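Local coordinates for 2S Albumin protein (Dolichos, PDB 6IX1), which is a seed albumin of the hemopexin-repeat type, a four-bladed beta-propeller whose role is probably storage, perhaps joined to the binding of small ligands, at residues A[21-26]-A[42-47]; A[60-65]-A[73-78]. All coordinates share one frame; numbering follows the deposited sequence.

Contact 1 (A[21-26]-A[42-47]); sequences CNKYVR and LRLISS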
# COMPACT_ATOMS: atom_id res chain seq x y z
N CYS A 21 0.86 -2.42 -12.50
CA CYS A 21 1.10 -1.54 -13.64
C CYS A 21 -0.09 -0.59 -13.72
O CYS A 21 -0.43 0.09 -12.76
CB CYS A 21 1.42 -2.29 -14.92
SG CYS A 21 2.85 -3.33 -14.64
N ASN A 22 -0.67 -0.51 -14.89
CA ASN A 22 -1.82 0.37 -15.19
C ASN A 22 -3.17 -0.27 -14.90
O ASN A 22 -4.20 0.37 -15.29
CB ASN A 22 -1.78 0.88 -16.64
CG ASN A 22 -1.87 -0.26 -17.65
OD1 ASN A 22 -1.64 -1.41 -17.32
ND2 ASN A 22 -2.08 0.07 -18.91
N LYS A 23 -3.19 -1.37 -14.19
CA LYS A 23 -4.44 -2.10 -13.95
C LYS A 23 -4.62 -2.41 -12.49
O LYS A 23 -3.72 -2.16 -11.65
CB LYS A 23 -4.43 -3.40 -14.74
CG LYS A 23 -4.38 -3.15 -16.26
CD LYS A 23 -4.29 -4.36 -17.14
CE LYS A 23 -3.93 -4.02 -18.58
NZ LYS A 23 -2.48 -3.68 -18.68
N TYR A 24 -5.79 -2.87 -12.10
CA TYR A 24 -6.02 -3.24 -10.69
C TYR A 24 -7.08 -4.33 -10.59
O TYR A 24 -7.79 -4.61 -11.58
CB TYR A 24 -6.46 -2.00 -9.89
CG TYR A 24 -7.90 -1.61 -10.08
CD1 TYR A 24 -8.34 -1.00 -11.20
CD2 TYR A 24 -8.85 -1.94 -9.11
CE1 TYR A 24 -9.71 -0.78 -11.42
CE2 TYR A 24 -10.19 -1.66 -9.28
CZ TYR A 24 -10.62 -1.02 -10.43
OH TYR A 24 -11.94 -0.77 -10.63
N VAL A 25 -7.17 -4.95 -9.42
CA VAL A 25 -8.26 -5.83 -8.98
C VAL A 25 -8.72 -5.38 -7.63
O VAL A 25 -7.99 -4.70 -6.86
CB VAL A 25 -7.93 -7.33 -8.97
CG1 VAL A 25 -7.76 -7.86 -10.38
CG2 VAL A 25 -6.79 -7.63 -8.07
N ARG A 26 -9.94 -5.70 -7.29
CA ARG A 26 -10.48 -5.57 -5.95
C ARG A 26 -10.78 -7.00 -5.48
O ARG A 26 -11.43 -7.76 -6.23
CB ARG A 26 -11.74 -4.72 -5.94
CG ARG A 26 -12.33 -4.60 -4.56
CD ARG A 26 -13.40 -3.51 -4.58
NE ARG A 26 -14.38 -3.73 -5.63
CZ ARG A 26 -15.53 -4.33 -5.59
NH1 ARG A 26 -16.11 -4.57 -4.48
NH2 ARG A 26 -16.10 -4.50 -6.74
N LEU A 42 -9.63 -7.90 -13.41
CA LEU A 42 -8.52 -7.05 -13.83
C LEU A 42 -9.04 -5.95 -14.75
O LEU A 42 -9.65 -6.23 -15.77
CB LEU A 42 -7.45 -7.85 -14.51
CG LEU A 42 -6.16 -7.11 -14.83
CD1 LEU A 42 -5.40 -6.72 -13.59
CD2 LEU A 42 -5.29 -7.99 -15.72
N ARG A 43 -8.78 -4.69 -14.41
CA ARG A 43 -9.40 -3.50 -15.04
C ARG A 43 -8.36 -2.43 -15.11
O ARG A 43 -7.62 -2.26 -14.14
CB ARG A 43 -10.67 -3.05 -14.26
CG ARG A 43 -11.48 -1.91 -14.80
CD ARG A 43 -12.72 -1.85 -13.90
NE ARG A 43 -13.74 -0.93 -14.36
CZ ARG A 43 -14.75 -0.50 -13.63
NH1 ARG A 43 -14.86 -0.85 -12.35
NH2 ARG A 43 -15.60 0.37 -14.16
N LEU A 44 -8.42 -1.61 -16.12
CA LEU A 44 -7.54 -0.43 -16.14
C LEU A 44 -7.94 0.44 -14.97
O LEU A 44 -9.12 0.71 -14.65
CB LEU A 44 -7.72 0.38 -17.43
CG LEU A 44 -7.18 -0.24 -18.70
CD1 LEU A 44 -7.68 0.57 -19.87
CD2 LEU A 44 -5.70 -0.20 -18.64
N ILE A 45 -6.94 1.04 -14.34
CA ILE A 45 -7.16 2.12 -13.34
C ILE A 45 -8.02 3.24 -13.91
O ILE A 45 -8.94 3.72 -13.22
CB ILE A 45 -5.81 2.60 -12.80
CG1 ILE A 45 -5.03 1.49 -12.06
CG2 ILE A 45 -5.93 3.87 -11.98
CD1 ILE A 45 -3.58 1.77 -11.89
N SER A 46 -7.75 3.66 -15.12
CA SER A 46 -8.54 4.75 -15.73
C SER A 46 -10.02 4.38 -15.84
O SER A 46 -10.82 5.27 -15.91
CB SER A 46 -7.99 5.11 -17.06
OG SER A 46 -8.00 3.99 -17.91
N SER A 47 -10.34 3.10 -15.95
CA SER A 47 -11.75 2.66 -16.04
C SER A 47 -12.40 2.67 -14.66
O SER A 47 -13.51 3.25 -14.48
CB SER A 47 -11.78 1.28 -16.66
OG SER A 47 -13.10 0.73 -16.62
O HOH W 1 -5.18 2.83 -16.47
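Tyr-24 and Arg-43 face each other as an antiparallel hydrogen-bonded pair: Tyr-24 N donates a hydrogen bond to Arg-43 O at 2.8 Å, and Arg-43 N donates one to Tyr-24 O at 3.0 Å. One step on, the strand 37-44 ends and Leu-44 takes the N-cap position of the helix 45-48. There Ile-45 N, an amide of the first helical turn, points almost straight at Asn-22 O (3.0 Å, 169° at the hydrogen). Water 1, which accepts from Ser-46 N, sits within bonding distance of the same oxygen and probably links it to a second amide at the start of the helix. The arrangement is that of a propeller blade of the hemopexin type, in which the outermost of four antiparallel strands runs into a short helix at the rim. On the side of the sheet where Tyr-24 and Arg-43 project, the two side chains lie alongside each other and point the same way, ring and guanidinium planes 28° apart. With CG anti to the backbone N (chi1 -176°) and the chain extended as far as NE, Arg-43 passes the phenol end of the ring, its CD 3.5 Å from Tyr-24 OH; NH1 adds only a weak bond to that hydroxyl. In one of the two conformers of Ser-47, its OG accepts from Arg-43 NE, linking the guanidinium to the helix. The edge of the Tyr-24 ring meets Leu-44 O, 3.6 Å from Tyr-24 CE1, while Phe-49 and Tyr-17 also pack on it. Farther out, Lys-23 CB rests on Leu-42 CD1 at 3.6 Å, and Lys-23 bends at its last torsion to bring NZ to Asn-22 OD1. Leu-44 CD2 lies against the amide of Asn-22, whose ND2 is held by Glu-59, and Ile-45 CD1 reaches inward to Cys-21 O.

Contact 2 (A[60-65]-A[73-78]); sequences PGIDCS and AYVFSG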
# COMPACT_ATOMS: atom_id res chain seq x y z
N PRO A 60 1.59 5.72 -16.10
CA PRO A 60 1.79 4.28 -16.12
C PRO A 60 1.16 3.47 -14.97
O PRO A 60 1.08 2.26 -15.04
CB PRO A 60 3.30 4.18 -15.97
CG PRO A 60 3.68 5.37 -15.10
CD PRO A 60 2.81 6.46 -15.69
N GLY A 61 0.58 4.17 -14.00
CA GLY A 61 -0.23 3.53 -12.97
C GLY A 61 0.24 3.95 -11.58
O GLY A 61 1.11 4.76 -11.43
N ILE A 62 -0.35 3.33 -10.58
CA ILE A 62 -0.15 3.64 -9.16
C ILE A 62 0.95 2.73 -8.60
O ILE A 62 0.85 1.52 -8.70
CB ILE A 62 -1.48 3.48 -8.41
CG1 ILE A 62 -2.49 4.51 -8.87
CG2 ILE A 62 -1.28 3.50 -6.91
CD1 ILE A 62 -3.91 4.29 -8.38
N ASP A 63 2.00 3.39 -8.08
CA ASP A 63 3.19 2.66 -7.58
C ASP A 63 3.32 2.70 -6.07
O ASP A 63 4.26 2.11 -5.51
CB ASP A 63 4.50 3.07 -8.25
CG ASP A 63 4.87 4.52 -8.05
OD1 ASP A 63 4.34 5.11 -7.08
OD2 ASP A 63 5.83 4.94 -8.71
N CYS A 64 2.36 3.30 -5.38
CA CYS A 64 2.25 3.31 -3.92
C CYS A 64 0.88 3.87 -3.56
O CYS A 64 0.33 4.65 -4.33
CB CYS A 64 3.40 4.13 -3.29
SG CYS A 64 3.46 4.06 -1.48
N SER A 65 0.36 3.40 -2.45
CA SER A 65 -0.95 3.88 -1.99
C SER A 65 -1.12 3.60 -0.53
O SER A 65 -0.49 2.67 -0.07
CB SER A 65 -2.08 3.24 -2.74
OG SER A 65 -2.01 1.81 -2.75
N ALA A 73 -7.97 7.74 0.21
CA ALA A 73 -6.63 7.16 0.09
C ALA A 73 -5.71 8.15 -0.61
O ALA A 73 -6.19 8.88 -1.44
CB ALA A 73 -6.70 5.88 -0.66
N TYR A 74 -4.41 8.05 -0.27
CA TYR A 74 -3.38 8.65 -1.14
C TYR A 74 -2.88 7.66 -2.16
O TYR A 74 -2.71 6.46 -1.80
CB TYR A 74 -2.20 9.20 -0.34
CG TYR A 74 -2.48 10.49 0.34
CD1 TYR A 74 -2.33 11.69 -0.35
CD2 TYR A 74 -2.94 10.59 1.63
CE1 TYR A 74 -2.61 12.93 0.21
CE2 TYR A 74 -3.20 11.80 2.22
CZ TYR A 74 -3.04 12.98 1.51
OH TYR A 74 -3.29 14.17 2.12
N VAL A 75 -2.68 8.13 -3.38
CA VAL A 75 -2.03 7.33 -4.42
C VAL A 75 -0.85 8.09 -4.99
O VAL A 75 -0.80 9.33 -4.87
CB VAL A 75 -3.07 7.01 -5.50
CG1 VAL A 75 -4.20 6.16 -4.95
CG2 VAL A 75 -3.70 8.21 -6.20
N PHE A 76 0.09 7.35 -5.51
CA PHE A 76 1.40 7.84 -5.95
C PHE A 76 1.73 7.25 -7.31
O PHE A 76 1.31 6.13 -7.59
CB PHE A 76 2.49 7.41 -4.96
CG PHE A 76 2.34 7.95 -3.55
CD1 PHE A 76 1.41 7.42 -2.66
CD2 PHE A 76 3.02 9.10 -3.16
CE1 PHE A 76 1.20 7.97 -1.41
CE2 PHE A 76 2.75 9.66 -1.94
CZ PHE A 76 1.87 9.10 -1.04
N SER A 77 2.51 7.97 -8.10
CA SER A 77 3.08 7.50 -9.37
C SER A 77 4.38 8.32 -9.56
O SER A 77 4.29 9.50 -9.84
CB SER A 77 2.17 7.67 -10.52
OG SER A 77 2.73 7.14 -11.70
N GLY A 78 5.51 7.68 -9.34
CA GLY A 78 6.78 8.42 -9.35
C GLY A 78 6.74 9.51 -8.31
O GLY A 78 6.40 9.27 -7.18
O HOH W 2 6.05 6.92 -5.77
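The carboxylate of Asp-63 reaches Gly-78 because CG lies between the backbone N and the carbonyl carbon (chi1 61°), while Ser-77, with OG anti to the backbone N (-176°), extends its hydroxyl to within 2.9 Å of Gly-61 O. Gly-78 N then donates to Asp-63 OD2 at 2.8 Å, a nearly straight bond that meets the oxygen from above the carboxylate plane. Water 2 lies within hydrogen-bonding distance of both Asp-63 OD1 and Gly-78 O, a probable second link between the carboxylate and the turn after the strand 72-77. Replacing Asp-63 by an alanine would probably leave Gly-78 N without its acceptor and water 2 without one of its neighbours, setting the turn freer to move. Between these residues the backbone is joined by Asp-63 N to Phe-76 O (2.9 Å) and by Phe-76 N to Cys-64 O. This is the first hairpin of a propeller blade, its inner strand 64-67 lying toward the central axis as in hemopexin repeats. Cys-64 O also touches the edge of the Phe-76 ring, in its plane and 3.4 Å from Phe-76 CD1. Cys-64 SG stands obliquely to that ring, 4.8 Å from its centroid, and Ile-118 packs on both residues. On the face that carries Val-75 and Ser-65, Ile-62 CD1 touches Val-75 CG1 at 3.9 Å, and Ser-65 lies beside the strand 6-9 of the preceding blade.

The two contacts sample opposite ends of a repeated blade design. Contact 1 pairs the two outer strands of the first blade, its centre about 15 Å from the centre of the chain, and is partly buried; contact 2 pairs the two inner strands of the second, its centre about 9 Å from it, and is largely buried. Chemistry follows place: backbone pairing, the start of a helix and the aliphatic parts of long polar chains mark the former, compact apolar groups and a carboxylate that accepts one backbone amide the latter. Chain order joins them, since the helix 45-48 leads on toward the strand 64-67. They also touch directly, Ile-45 CD1 packing 3.9 Å from Gly-61 CA and Asn-22 CB lying near Pro-60 O.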